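Local structure of beta-galactosidase (Marinomonas sp. ef1, 6Y2K) at residues 2-8 / 28-34; 49-55 / 123-128; 66-72 / 133-139; 238-242 / 309-314. The protein hydrolyses terminal beta-D-galactosidic linkages as a cold-active, hexameric beta-galactosidase of glycoside hydrolase family 42. All coordinates share one frame; numbering follows the deposited sequence. Where two conformers were deposited one is given.

In the fold
All four contacts belong to the (beta/alpha)8 barrel of the chain. Interactions 1 and 3 join neighbouring strands, 2-6 with 29-34 and 67-71 with 134-138; their centres are about 10 Å apart, and strands 29-34 and 67-71 pair directly between them. Interaction 4 spans the barrel interior from strand 238-244 to strand 310-315, and meets interaction 1 through the Arg-33 to Glu-314 salt bridge. Interaction 2 lies in the outer helical layer, about 13 Å from interaction 3 between centres; its segments alternate with those of interaction 3 along the chain, whereas interaction 1 precedes both and interaction 4 follows. Interaction 3 touches interaction 2 in the helical layer and interaction 4 in the interior, linking the two.

Interaction 1 (2-8 / 28-34)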
# COMPACT_ATOMS: atom_id res chain seq x y z
N LYS A 2 42.42 -8.88 -26.16
CA LYS A 2 43.22 -7.67 -26.35
C LYS A 2 42.40 -6.42 -26.08
O LYS A 2 41.18 -6.45 -26.16
CB LYS A 2 43.77 -7.64 -27.76
CG LYS A 2 44.70 -8.81 -28.06
CD LYS A 2 45.48 -8.59 -29.34
CE LYS A 2 46.55 -9.65 -29.52
NZ LYS A 2 45.96 -10.97 -29.87
N LEU A 3 43.09 -5.32 -25.75
CA LEU A 3 42.45 -4.05 -25.44
C LEU A 3 42.66 -3.01 -26.54
O LEU A 3 43.69 -3.02 -27.24
CB LEU A 3 42.96 -3.50 -24.11
CG LEU A 3 42.71 -4.37 -22.87
CD1 LEU A 3 43.24 -3.64 -21.66
CD2 LEU A 3 41.24 -4.72 -22.68
N GLY A 4 41.69 -2.12 -26.67
CA GLY A 4 41.71 -1.06 -27.68
C GLY A 4 41.15 0.25 -27.15
O GLY A 4 40.62 0.31 -26.04
N VAL A 5 41.26 1.30 -27.95
CA VAL A 5 40.60 2.56 -27.64
C VAL A 5 40.18 3.31 -28.90
O VAL A 5 40.83 3.22 -29.93
CB VAL A 5 41.49 3.43 -26.72
CG1 VAL A 5 42.68 4.02 -27.47
CG2 VAL A 5 40.67 4.53 -26.05
N CYS A 6 39.06 4.04 -28.80
CA CYS A 6 38.61 4.96 -29.84
C CYS A 6 39.23 6.32 -29.57
O CYS A 6 39.13 6.84 -28.46
CB CYS A 6 37.08 5.05 -29.83
SG CYS A 6 36.28 3.45 -30.09
N TYR A 7 39.85 6.90 -30.60
CA TYR A 7 40.74 8.07 -30.46
C TYR A 7 40.46 9.12 -31.55
O TYR A 7 40.11 8.77 -32.68
CB TYR A 7 42.19 7.57 -30.57
CG TYR A 7 43.28 8.61 -30.43
CD1 TYR A 7 43.26 9.56 -29.42
CD2 TYR A 7 44.39 8.59 -31.29
CE1 TYR A 7 44.30 10.49 -29.29
CE2 TYR A 7 45.42 9.51 -31.16
CZ TYR A 7 45.38 10.46 -30.16
OH TYR A 7 46.41 11.36 -30.05
N TYR A 8 40.60 10.40 -31.18
CA TYR A 8 40.34 11.54 -32.07
C TYR A 8 41.54 12.49 -32.08
O TYR A 8 41.50 13.55 -31.46
CB TYR A 8 39.01 12.22 -31.69
CG TYR A 8 37.91 11.19 -31.82
CD1 TYR A 8 37.59 10.34 -30.76
CD2 TYR A 8 37.27 10.98 -33.04
CE1 TYR A 8 36.64 9.35 -30.88
CE2 TYR A 8 36.31 10.00 -33.18
CZ TYR A 8 36.00 9.19 -32.09
OH TYR A 8 35.06 8.21 -32.21
N GLY A 28 48.29 -0.91 -21.71
CA GLY A 28 48.11 -2.23 -22.33
C GLY A 28 47.22 -2.23 -23.57
O GLY A 28 46.87 -3.30 -24.08
N ILE A 29 46.87 -1.03 -24.06
CA ILE A 29 46.11 -0.87 -25.29
C ILE A 29 46.96 -1.34 -26.47
O ILE A 29 48.13 -0.96 -26.58
CB ILE A 29 45.72 0.61 -25.53
CG1 ILE A 29 44.85 1.17 -24.39
CG2 ILE A 29 44.99 0.77 -26.85
CD1 ILE A 29 43.59 0.39 -24.11
N GLN A 30 46.37 -2.15 -27.36
CA GLN A 30 47.06 -2.66 -28.55
C GLN A 30 46.45 -2.19 -29.89
O GLN A 30 47.15 -2.23 -30.92
CB GLN A 30 47.08 -4.19 -28.53
CG GLN A 30 47.92 -4.78 -27.40
CD GLN A 30 47.97 -6.29 -27.44
OE1 GLN A 30 47.35 -6.97 -26.62
NE2 GLN A 30 48.71 -6.82 -28.41
N TYR A 31 45.17 -1.78 -29.88
CA TYR A 31 44.45 -1.32 -31.07
C TYR A 31 43.87 0.07 -30.83
O TYR A 31 43.42 0.39 -29.73
CB TYR A 31 43.31 -2.26 -31.43
CG TYR A 31 43.74 -3.53 -32.10
CD1 TYR A 31 44.38 -4.53 -31.38
CD2 TYR A 31 43.50 -3.75 -33.46
CE1 TYR A 31 44.79 -5.71 -31.98
CE2 TYR A 31 43.90 -4.93 -34.07
CZ TYR A 31 44.54 -5.90 -33.33
OH TYR A 31 44.94 -7.08 -33.92
N VAL A 32 43.87 0.89 -31.88
CA VAL A 32 43.35 2.26 -31.80
C VAL A 32 42.51 2.57 -33.03
O VAL A 32 42.98 2.39 -34.16
CB VAL A 32 44.50 3.29 -31.71
CG1 VAL A 32 43.95 4.71 -31.56
CG2 VAL A 32 45.43 2.95 -30.55
N ARG A 33 41.27 3.03 -32.83
CA ARG A 33 40.42 3.44 -33.94
C ARG A 33 40.52 4.95 -34.17
O ARG A 33 40.49 5.73 -33.22
CB ARG A 33 38.96 3.03 -33.72
CG ARG A 33 38.09 3.19 -34.96
CD ARG A 33 36.61 3.07 -34.65
NE ARG A 33 36.15 4.14 -33.77
CZ ARG A 33 34.92 4.23 -33.27
NH1 ARG A 33 33.98 3.33 -33.58
NH2 ARG A 33 34.61 5.24 -32.46
N VAL A 34 40.67 5.36 -35.43
CA VAL A 34 40.63 6.77 -35.82
C VAL A 34 39.89 7.00 -37.14
O VAL A 34 39.75 6.07 -37.94
CB VAL A 34 42.06 7.39 -35.95
CG1 VAL A 34 42.86 7.19 -34.67
CG2 VAL A 34 42.81 6.82 -37.14
O HOH W 1 44.63 -9.76 -32.47
O HOH W 2 45.70 -5.60 -24.77
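Arg-33 lays its guanidinium across the thiol of Cys-6, with SG over one face, toward the rim, and 3.4 Å from NH2. CG lies anti to the backbone N (chi1 -169°) and the chain bends at chi3, which turns the charged group back over strand 2-6. Beyond this pair Arg-33 forms salt bridges with Glu-36 and Glu-314, and Tyr-8 OH is hydrogen-bonded to the same Glu-36. Val-5 and Val-32 occupy the other sheet face, where Val-5 CG1 meets Ile-29 CG2 at 4.0 Å; Met-24 of helix 17-27 packs on both valines. Strand 2-6, this helix and strand 29-34 form the first beta-alpha-beta unit of the TIM barrel, its strands parallel. Val-5 N bonds to Tyr-31 O and Val-5 O receives Arg-33 N, while Tyr-7 N reaches Arg-33 O. Near the start, Leu-3 O accepts two donors, Gln-30 N at 2.8 Å and Tyr-31 N at 3.3 Å. A water ties Leu-3 N to Gly-28 O and Gln-30 OE1. The aliphatic part of Lys-2 crosses the Gln-30 amide, CG lying 3.5 Å from OE1, and its NZ shares a second water with Tyr-31 OH.

Interaction 2 (49-55 / 123-128)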
# COMPACT_ATOMS: atom_id res chain seq x y z
N LEU A 49 42.18 18.99 -50.14
CA LEU A 49 42.33 17.83 -49.28
C LEU A 49 43.47 17.99 -48.31
O LEU A 49 44.50 18.57 -48.65
CB LEU A 49 42.53 16.57 -50.11
CG LEU A 49 41.37 16.27 -51.07
CD1 LEU A 49 41.80 15.26 -52.12
CD2 LEU A 49 40.15 15.78 -50.31
N HIS A 50 43.28 17.45 -47.11
CA HIS A 50 44.25 17.54 -46.03
C HIS A 50 44.46 16.15 -45.43
O HIS A 50 43.65 15.69 -44.61
CB HIS A 50 43.78 18.53 -44.97
CG HIS A 50 43.54 19.92 -45.48
ND1 HIS A 50 44.53 20.88 -45.53
CD2 HIS A 50 42.42 20.51 -45.97
CE1 HIS A 50 44.03 22.00 -46.03
NE2 HIS A 50 42.75 21.80 -46.31
N TRP A 51 45.52 15.48 -45.89
CA TRP A 51 45.92 14.16 -45.39
C TRP A 51 47.10 14.21 -44.41
O TRP A 51 47.35 13.21 -43.74
CB TRP A 51 46.34 13.25 -46.55
CG TRP A 51 45.25 12.91 -47.52
CD1 TRP A 51 45.24 13.17 -48.86
CD2 TRP A 51 44.03 12.22 -47.23
NE1 TRP A 51 44.08 12.68 -49.43
CE2 TRP A 51 43.33 12.09 -48.45
CE3 TRP A 51 43.47 11.69 -46.06
CZ2 TRP A 51 42.08 11.46 -48.52
CZ3 TRP A 51 42.24 11.05 -46.14
CH2 TRP A 51 41.56 10.95 -47.37
N GLU A 52 47.81 15.33 -44.34
CA GLU A 52 49.03 15.42 -43.51
C GLU A 52 48.79 15.00 -42.05
O GLU A 52 49.60 14.26 -41.48
CB GLU A 52 49.60 16.84 -43.58
CG GLU A 52 50.90 17.06 -42.81
CD GLU A 52 51.29 18.53 -42.79
OE1 GLU A 52 51.06 19.19 -41.76
OE2 GLU A 52 51.79 19.02 -43.83
N TRP A 53 47.69 15.47 -41.46
CA TRP A 53 47.35 15.14 -40.06
C TRP A 53 47.26 13.63 -39.84
O TRP A 53 47.79 13.10 -38.85
CB TRP A 53 46.02 15.82 -39.63
CG TRP A 53 44.80 15.27 -40.31
CD1 TRP A 53 44.34 15.59 -41.55
CD2 TRP A 53 43.91 14.27 -39.79
NE1 TRP A 53 43.21 14.85 -41.84
CE2 TRP A 53 42.93 14.04 -40.78
CE3 TRP A 53 43.85 13.55 -38.59
CZ2 TRP A 53 41.89 13.11 -40.60
CZ3 TRP A 53 42.82 12.63 -38.42
CH2 TRP A 53 41.85 12.43 -39.42
N LEU A 54 46.63 12.93 -40.78
CA LEU A 54 46.40 11.50 -40.66
C LEU A 54 47.66 10.71 -41.00
O LEU A 54 47.97 9.72 -40.34
CB LEU A 54 45.23 11.09 -41.55
CG LEU A 54 44.74 9.64 -41.50
CD1 LEU A 54 44.46 9.18 -40.08
CD2 LEU A 54 43.50 9.50 -42.37
N ASP A 55 48.39 11.16 -42.02
CA ASP A 55 49.72 10.61 -42.36
C ASP A 55 50.62 10.57 -41.12
O ASP A 55 51.24 9.55 -40.84
CB ASP A 55 50.43 11.44 -43.44
CG ASP A 55 49.70 11.45 -44.78
OD1 ASP A 55 48.95 10.49 -45.11
OD2 ASP A 55 49.89 12.46 -45.52
N MET A 123 39.60 7.22 -52.49
CA MET A 123 40.72 8.09 -52.11
C MET A 123 41.46 7.58 -50.87
O MET A 123 42.69 7.47 -50.89
CB MET A 123 40.26 9.53 -51.84
CG MET A 123 40.04 10.39 -53.08
SD MET A 123 39.96 12.14 -52.63
CE MET A 123 38.45 12.19 -51.69
N MET A 124 40.71 7.28 -49.81
CA MET A 124 41.30 6.79 -48.54
C MET A 124 41.97 5.44 -48.66
O MET A 124 43.06 5.25 -48.14
CB MET A 124 40.24 6.67 -47.44
CG MET A 124 40.13 7.86 -46.53
SD MET A 124 39.13 7.48 -45.08
CE MET A 124 40.28 7.45 -43.71
N ALA A 125 41.28 4.50 -49.30
CA ALA A 125 41.79 3.14 -49.50
C ALA A 125 43.06 3.09 -50.37
O ALA A 125 43.93 2.26 -50.13
CB ALA A 125 40.71 2.27 -50.10
N GLU A 126 43.13 3.97 -51.38
CA GLU A 126 44.33 4.05 -52.21
C GLU A 126 45.51 4.61 -51.41
O GLU A 126 46.61 4.08 -51.48
CB GLU A 126 44.05 4.82 -53.52
CG GLU A 126 43.23 3.97 -54.49
CD GLU A 126 42.73 4.71 -55.72
OE1 GLU A 126 42.58 5.95 -55.69
OE2 GLU A 126 42.45 4.02 -56.73
N ARG A 127 45.26 5.65 -50.61
CA ARG A 127 46.33 6.25 -49.81
C ARG A 127 46.82 5.35 -48.66
O ARG A 127 48.04 5.28 -48.41
CB ARG A 127 45.91 7.61 -49.25
CG ARG A 127 47.06 8.39 -48.60
CD ARG A 127 46.73 9.86 -48.37
NE ARG A 127 47.92 10.63 -47.99
CZ ARG A 127 48.83 11.11 -48.85
NH1 ARG A 127 48.72 10.93 -50.16
NH2 ARG A 127 49.89 11.78 -48.39
N TYR A 128 45.90 4.70 -47.95
CA TYR A 128 46.22 4.03 -46.68
C TYR A 128 46.02 2.53 -46.65
O TYR A 128 46.36 1.89 -45.64
CB TYR A 128 45.40 4.64 -45.54
CG TYR A 128 45.65 6.11 -45.32
CD1 TYR A 128 46.86 6.57 -44.82
CD2 TYR A 128 44.67 7.04 -45.64
CE1 TYR A 128 47.08 7.92 -44.62
CE2 TYR A 128 44.89 8.39 -45.45
CZ TYR A 128 46.09 8.83 -44.95
OH TYR A 128 46.25 10.17 -44.77
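The indole of Trp-51 carries Arg-127 CD on one face, 3.6 Å from the centroid of its five-membered ring in a CH-pi contact, and the guanidinium beyond is nearly parallel to the indole, the planes 15° apart. Tyr-128 turns an edge to the face of the six-membered ring in an offset edge-to-face pair, planes at 74°, with its CE2 3.6 Å from Trp-51 CE3. Arg-127 CG in turn covers the centre of one Tyr-128 face. At the edge of the guanidinium stands Asp-55, gripped side-on: NE donates to OD1 at 3.1 Å and NH2 to OD2 at 2.9 Å. Arg-127 reaches it with a chain extended from CG to NE, chi1 near 180° (-170°) sending it away from the backbone N. These residues join the start of helix 52-63 and the loop leading into it to the last turns of helix 111-128, two helices of the outer layer of the TIM barrel. Tyr-128 OH gives a further bond, 2.7 Å, to Asp-55 OD1, arriving from above the carboxylate plane, so that this oxygen holds two donors; together with the guanidinium charge they would probably favour the ionised carboxylate. Leu-54 CD2 packs against Tyr-128 CE2 at 3.6 Å. Met-124 CG lies 3.5 Å from Trp-51 CH2, and Leu-49 CD1 meets Met-123 SD at 3.7 Å.

Interaction 3 (66-72 / 133-139); sequences LKVILGT and AVASWQT
Leu-70 lies alongside Trp-137, both pointing the same way. Its CB sits over the six-membered ring, 4.1 Å from the centroid in a CH-pi contact; farther out, CD1 comes down on the same ring at 3.3 Å from Trp-137 CH2 and also reaches Val-134 CG2, while CD2 meets Met-124 of helix 111-128. The first torsion, chi1 -132°, is off any staggered position, consistent with the side chain being fitted against the indole. Val-134 CG1 rests on the face that Leu-70 CB covers. With an alanine in place of Trp-137, the surface on which Leu-70 CD1 and Val-134 CG1 rest would be lost, which would probably open a gap beside the strand and deprive Ser-234 OG of its hydrogen-bond partner NE1.

The backbones pair in parallel, but Ala-135 is an extra residue that makes a beta bulge: Val-68 O takes Ala-135 N at 2.9 Å and, weakly, Ser-136 N at 3.3 Å. Beyond it the ladder is regular, with Leu-70 N bonded to Ser-136 O, Gln-138 N to Leu-70 O and Thr-72 N to Gln-138 O. On the other face Ile-69 CG2 lies 3.7 Å from Ser-136 OG, which is hydrogen-bonded to Asp-238 O.

Within the TIM barrel these are the third and fourth strands. Ile-69, Ser-136 and Gln-138 face the interior and touch strand 310-315, whereas the outer face packs on helices, Val-68 against helix 52-63 and Trp-137 against Leu-230 of helix 205-233.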
# COMPACT_ATOMS: atom_id res chain seq x y z
N LEU A 66 51.19 0.24 -31.95
CA LEU A 66 49.72 0.21 -31.95
C LEU A 66 49.20 -0.10 -33.34
O LEU A 66 49.64 0.50 -34.32
CB LEU A 66 49.15 1.53 -31.46
CG LEU A 66 49.59 1.88 -30.03
CD1 LEU A 66 49.40 3.36 -29.74
CD2 LEU A 66 48.84 1.02 -29.02
N LYS A 67 48.27 -1.05 -33.42
CA LYS A 67 47.60 -1.43 -34.65
C LYS A 67 46.36 -0.57 -34.83
O LYS A 67 45.59 -0.41 -33.89
CB LYS A 67 47.19 -2.90 -34.59
CG LYS A 67 48.35 -3.88 -34.60
CD LYS A 67 47.85 -5.30 -34.78
CE LYS A 67 48.98 -6.25 -35.16
NZ LYS A 67 50.08 -6.22 -34.16
N VAL A 68 46.15 -0.05 -36.04
CA VAL A 68 45.10 0.95 -36.26
C VAL A 68 43.89 0.37 -36.99
O VAL A 68 44.04 -0.39 -37.95
CB VAL A 68 45.64 2.19 -37.00
CG1 VAL A 68 44.50 3.16 -37.34
CG2 VAL A 68 46.69 2.88 -36.14
N ILE A 69 42.70 0.73 -36.50
CA ILE A 69 41.44 0.47 -37.17
C ILE A 69 41.04 1.81 -37.79
O ILE A 69 40.73 2.75 -37.06
CB ILE A 69 40.33 0.01 -36.19
CG1 ILE A 69 40.74 -1.25 -35.42
CG2 ILE A 69 39.01 -0.22 -36.93
CD1 ILE A 69 40.03 -1.43 -34.09
N LEU A 70 41.03 1.89 -39.12
CA LEU A 70 40.78 3.15 -39.82
C LEU A 70 39.30 3.21 -40.20
O LEU A 70 38.79 2.32 -40.87
CB LEU A 70 41.63 3.25 -41.09
CG LEU A 70 42.42 4.52 -41.39
CD1 LEU A 70 42.80 4.56 -42.87
CD2 LEU A 70 41.74 5.81 -40.96
N GLY A 71 38.60 4.26 -39.77
CA GLY A 71 37.18 4.42 -40.11
C GLY A 71 36.96 5.26 -41.37
O GLY A 71 37.53 6.34 -41.47
N THR A 72 36.13 4.78 -42.30
CA THR A 72 35.69 5.62 -43.41
C THR A 72 34.74 6.68 -42.82
O THR A 72 33.96 6.36 -41.93
CB THR A 72 35.01 4.85 -44.58
OG1 THR A 72 33.75 4.28 -44.17
CG2 THR A 72 35.92 3.77 -45.12
N ALA A 133 50.69 0.55 -40.41
CA ALA A 133 49.87 0.79 -39.21
C ALA A 133 48.44 0.26 -39.31
O ALA A 133 47.84 -0.07 -38.30
CB ALA A 133 49.82 2.29 -38.88
N VAL A 134 47.88 0.19 -40.52
CA VAL A 134 46.45 -0.11 -40.68
C VAL A 134 46.22 -1.61 -40.69
O VAL A 134 46.63 -2.30 -41.63
CB VAL A 134 45.87 0.56 -41.95
CG1 VAL A 134 44.40 0.19 -42.15
CG2 VAL A 134 46.02 2.07 -41.86
N ALA A 135 45.59 -2.11 -39.63
CA ALA A 135 45.27 -3.53 -39.49
C ALA A 135 43.84 -3.87 -39.90
O ALA A 135 43.54 -5.02 -40.22
CB ALA A 135 45.52 -3.97 -38.06
N SER A 136 42.98 -2.85 -39.93
CA SER A 136 41.54 -3.05 -40.06
C SER A 136 40.86 -1.79 -40.55
O SER A 136 41.38 -0.69 -40.35
CB SER A 136 40.99 -3.46 -38.69
OG SER A 136 39.58 -3.46 -38.67
N TRP A 137 39.68 -1.94 -41.17
CA TRP A 137 38.84 -0.79 -41.52
C TRP A 137 37.45 -0.94 -40.93
O TRP A 137 36.86 -2.02 -41.02
CB TRP A 137 38.67 -0.67 -43.04
CG TRP A 137 39.91 -0.31 -43.81
CD1 TRP A 137 40.90 -1.15 -44.20
CD2 TRP A 137 40.25 0.98 -44.32
NE1 TRP A 137 41.85 -0.46 -44.91
CE2 TRP A 137 41.47 0.85 -45.01
CE3 TRP A 137 39.63 2.24 -44.28
CZ2 TRP A 137 42.10 1.93 -45.64
CZ3 TRP A 137 40.25 3.32 -44.91
CH2 TRP A 137 41.47 3.15 -45.58
N GLN A 138 36.93 0.13 -40.33
CA GLN A 138 35.51 0.23 -39.96
C GLN A 138 34.79 1.01 -41.05
O GLN A 138 35.16 2.15 -41.34
CB GLN A 138 35.33 0.97 -38.62
CG GLN A 138 33.86 1.16 -38.22
CD GLN A 138 33.70 1.95 -36.94
OE1 GLN A 138 33.97 1.44 -35.86
NE2 GLN A 138 33.25 3.20 -37.05
N THR A 139 33.76 0.41 -41.65
CA THR A 139 32.92 1.12 -42.61
C THR A 139 31.95 2.05 -41.88
O THR A 139 31.22 1.60 -41.01
CB THR A 139 32.12 0.16 -43.49
OG1 THR A 139 31.42 -0.78 -42.67
CG2 THR A 139 33.05 -0.58 -44.45

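Interaction 4 (238-242 / 309-314)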
# COMPACT_ATOMS: atom_id res chain seq x y z
N ASP A 238 41.24 -6.61 -41.78
CA ASP A 238 39.92 -7.01 -41.28
C ASP A 238 38.90 -5.90 -41.52
O ASP A 238 39.11 -4.78 -41.07
CB ASP A 238 39.96 -7.31 -39.78
CG ASP A 238 40.72 -8.58 -39.44
OD1 ASP A 238 40.64 -9.57 -40.20
OD2 ASP A 238 41.34 -8.61 -38.37
N LEU A 239 37.83 -6.22 -42.23
CA LEU A 239 36.74 -5.26 -42.45
C LEU A 239 35.66 -5.53 -41.41
O LEU A 239 35.23 -6.67 -41.23
CB LEU A 239 36.20 -5.38 -43.87
CG LEU A 239 37.27 -5.33 -44.98
CD1 LEU A 239 36.63 -5.38 -46.35
CD2 LEU A 239 38.14 -4.08 -44.85
N VAL A 240 35.25 -4.46 -40.74
CA VAL A 240 34.36 -4.55 -39.58
C VAL A 240 33.35 -3.41 -39.64
O VAL A 240 33.62 -2.36 -40.25
CB VAL A 240 35.19 -4.51 -38.26
CG1 VAL A 240 35.97 -3.22 -38.09
CG2 VAL A 240 34.32 -4.77 -37.03
N HIS A 241 32.19 -3.63 -39.03
CA HIS A 241 31.26 -2.55 -38.73
C HIS A 241 30.89 -2.59 -37.25
O HIS A 241 30.95 -3.66 -36.61
CB HIS A 241 30.01 -2.60 -39.61
CG HIS A 241 29.14 -1.39 -39.42
ND1 HIS A 241 29.49 -0.15 -39.92
CD2 HIS A 241 28.02 -1.21 -38.69
CE1 HIS A 241 28.59 0.73 -39.53
NE2 HIS A 241 27.69 0.12 -38.79
N ASN A 242 30.54 -1.42 -36.70
CA ASN A 242 30.18 -1.30 -35.28
C ASN A 242 28.65 -1.23 -35.10
O ASN A 242 28.02 -0.21 -35.37
CB ASN A 242 30.93 -0.14 -34.59
CG ASN A 242 30.69 1.22 -35.23
OD1 ASN A 242 30.44 1.34 -36.43
ND2 ASN A 242 30.77 2.27 -34.41
N ARG A 309 33.74 -14.36 -35.18
CA ARG A 309 34.62 -13.24 -34.83
C ARG A 309 33.86 -12.01 -34.27
O ARG A 309 33.08 -11.36 -34.99
CB ARG A 309 35.44 -12.84 -36.05
CG ARG A 309 36.33 -13.98 -36.55
CD ARG A 309 37.40 -13.47 -37.50
NE ARG A 309 38.31 -12.54 -36.86
CZ ARG A 309 39.13 -11.70 -37.50
NH1 ARG A 309 39.16 -11.65 -38.83
NH2 ARG A 309 39.93 -10.90 -36.81
N LEU A 310 34.12 -11.73 -33.00
CA LEU A 310 33.43 -10.69 -32.22
C LEU A 310 34.45 -9.73 -31.66
O LEU A 310 35.43 -10.18 -31.06
CB LEU A 310 32.70 -11.34 -31.04
CG LEU A 310 32.08 -10.42 -29.97
CD1 LEU A 310 30.91 -9.64 -30.56
CD2 LEU A 310 31.63 -11.23 -28.77
N TRP A 311 34.22 -8.43 -31.85
CA TRP A 311 34.91 -7.36 -31.11
C TRP A 311 33.86 -6.50 -30.40
O TRP A 311 32.69 -6.49 -30.77
CB TRP A 311 35.69 -6.42 -32.04
CG TRP A 311 36.83 -7.00 -32.84
CD1 TRP A 311 37.35 -8.25 -32.78
CD2 TRP A 311 37.60 -6.29 -33.82
NE1 TRP A 311 38.39 -8.39 -33.67
CE2 TRP A 311 38.57 -7.19 -34.32
CE3 TRP A 311 37.56 -4.99 -34.32
CZ2 TRP A 311 39.49 -6.83 -35.31
CZ3 TRP A 311 38.48 -4.62 -35.32
CH2 TRP A 311 39.44 -5.54 -35.79
N ILE A 312 34.30 -5.78 -29.37
CA ILE A 312 33.54 -4.66 -28.84
C ILE A 312 34.31 -3.43 -29.29
O ILE A 312 35.41 -3.18 -28.80
CB ILE A 312 33.40 -4.71 -27.29
CG1 ILE A 312 32.32 -5.72 -26.86
CG2 ILE A 312 33.00 -3.34 -26.74
CD1 ILE A 312 32.53 -7.15 -27.31
N MET A 313 33.77 -2.69 -30.26
CA MET A 313 34.42 -1.49 -30.78
C MET A 313 34.34 -0.32 -29.81
O MET A 313 35.24 0.50 -29.78
CB MET A 313 33.81 -1.08 -32.12
CG MET A 313 34.59 -0.01 -32.87
SD MET A 313 36.21 -0.63 -33.40
CE MET A 313 35.73 -1.58 -34.82
N GLU A 314 33.24 -0.23 -29.05
CA GLU A 314 33.03 0.87 -28.10
C GLU A 314 32.51 0.32 -26.77
O GLU A 314 31.39 -0.19 -26.70
CB GLU A 314 32.04 1.90 -28.65
CG GLU A 314 32.42 2.53 -29.99
CD GLU A 314 31.39 3.52 -30.52
OE1 GLU A 314 30.49 3.89 -29.75
OE2 GLU A 314 31.49 3.94 -31.70
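Asp-238 opens strand 238-244, the fifth of the TIM barrel, and holds Arg-309, just ahead of the seventh, 310-315, the sixth lying between. The guanidinium grips end-on: NH1 reaches OD1 at 2.9 Å and NH2 reaches OD2 at 3.1 Å. Both oxygens lie near the guanidinium plane but are approached from above the carboxylate plane, these planes being 70° apart. Arg-309 NE is taken by Glu-347. With an asparagine in place of Asp-238 the carboxylate charge would go, and one terminal nitrogen of Arg-309 would probably lose its acceptor.

Two residues on, Val-240 points into the barrel. Its CG1, set between the backbone N and the carbonyl carbon (chi1 62°), meets Met-313 tip to tip at 3.7 Å from CE and lies 4.0 Å from Trp-311 CZ3. Bends at chi2 and chi3 fold the Met-313 chain back, bringing CE to the edge of the Trp-311 indole, whose NE1 is bonded to Glu-347.

At Asn-242 the strand nears the barrel mouth. Glu-314 lies at the C-terminal end of the seventh strand, where clan GH-A glycosidases carry their nucleophile, and its side chain is about 4 Å from a bound glycerol, probably from the crystallisation liquor. Glu-314 also engages Tyr-267 and Arg-33. Asn-242 CB packs on Met-313 CB at 3.9 Å, and ND2, bonded to Asn-141, adds a weak, bent bond of 3.3 Å to Glu-314 OE2.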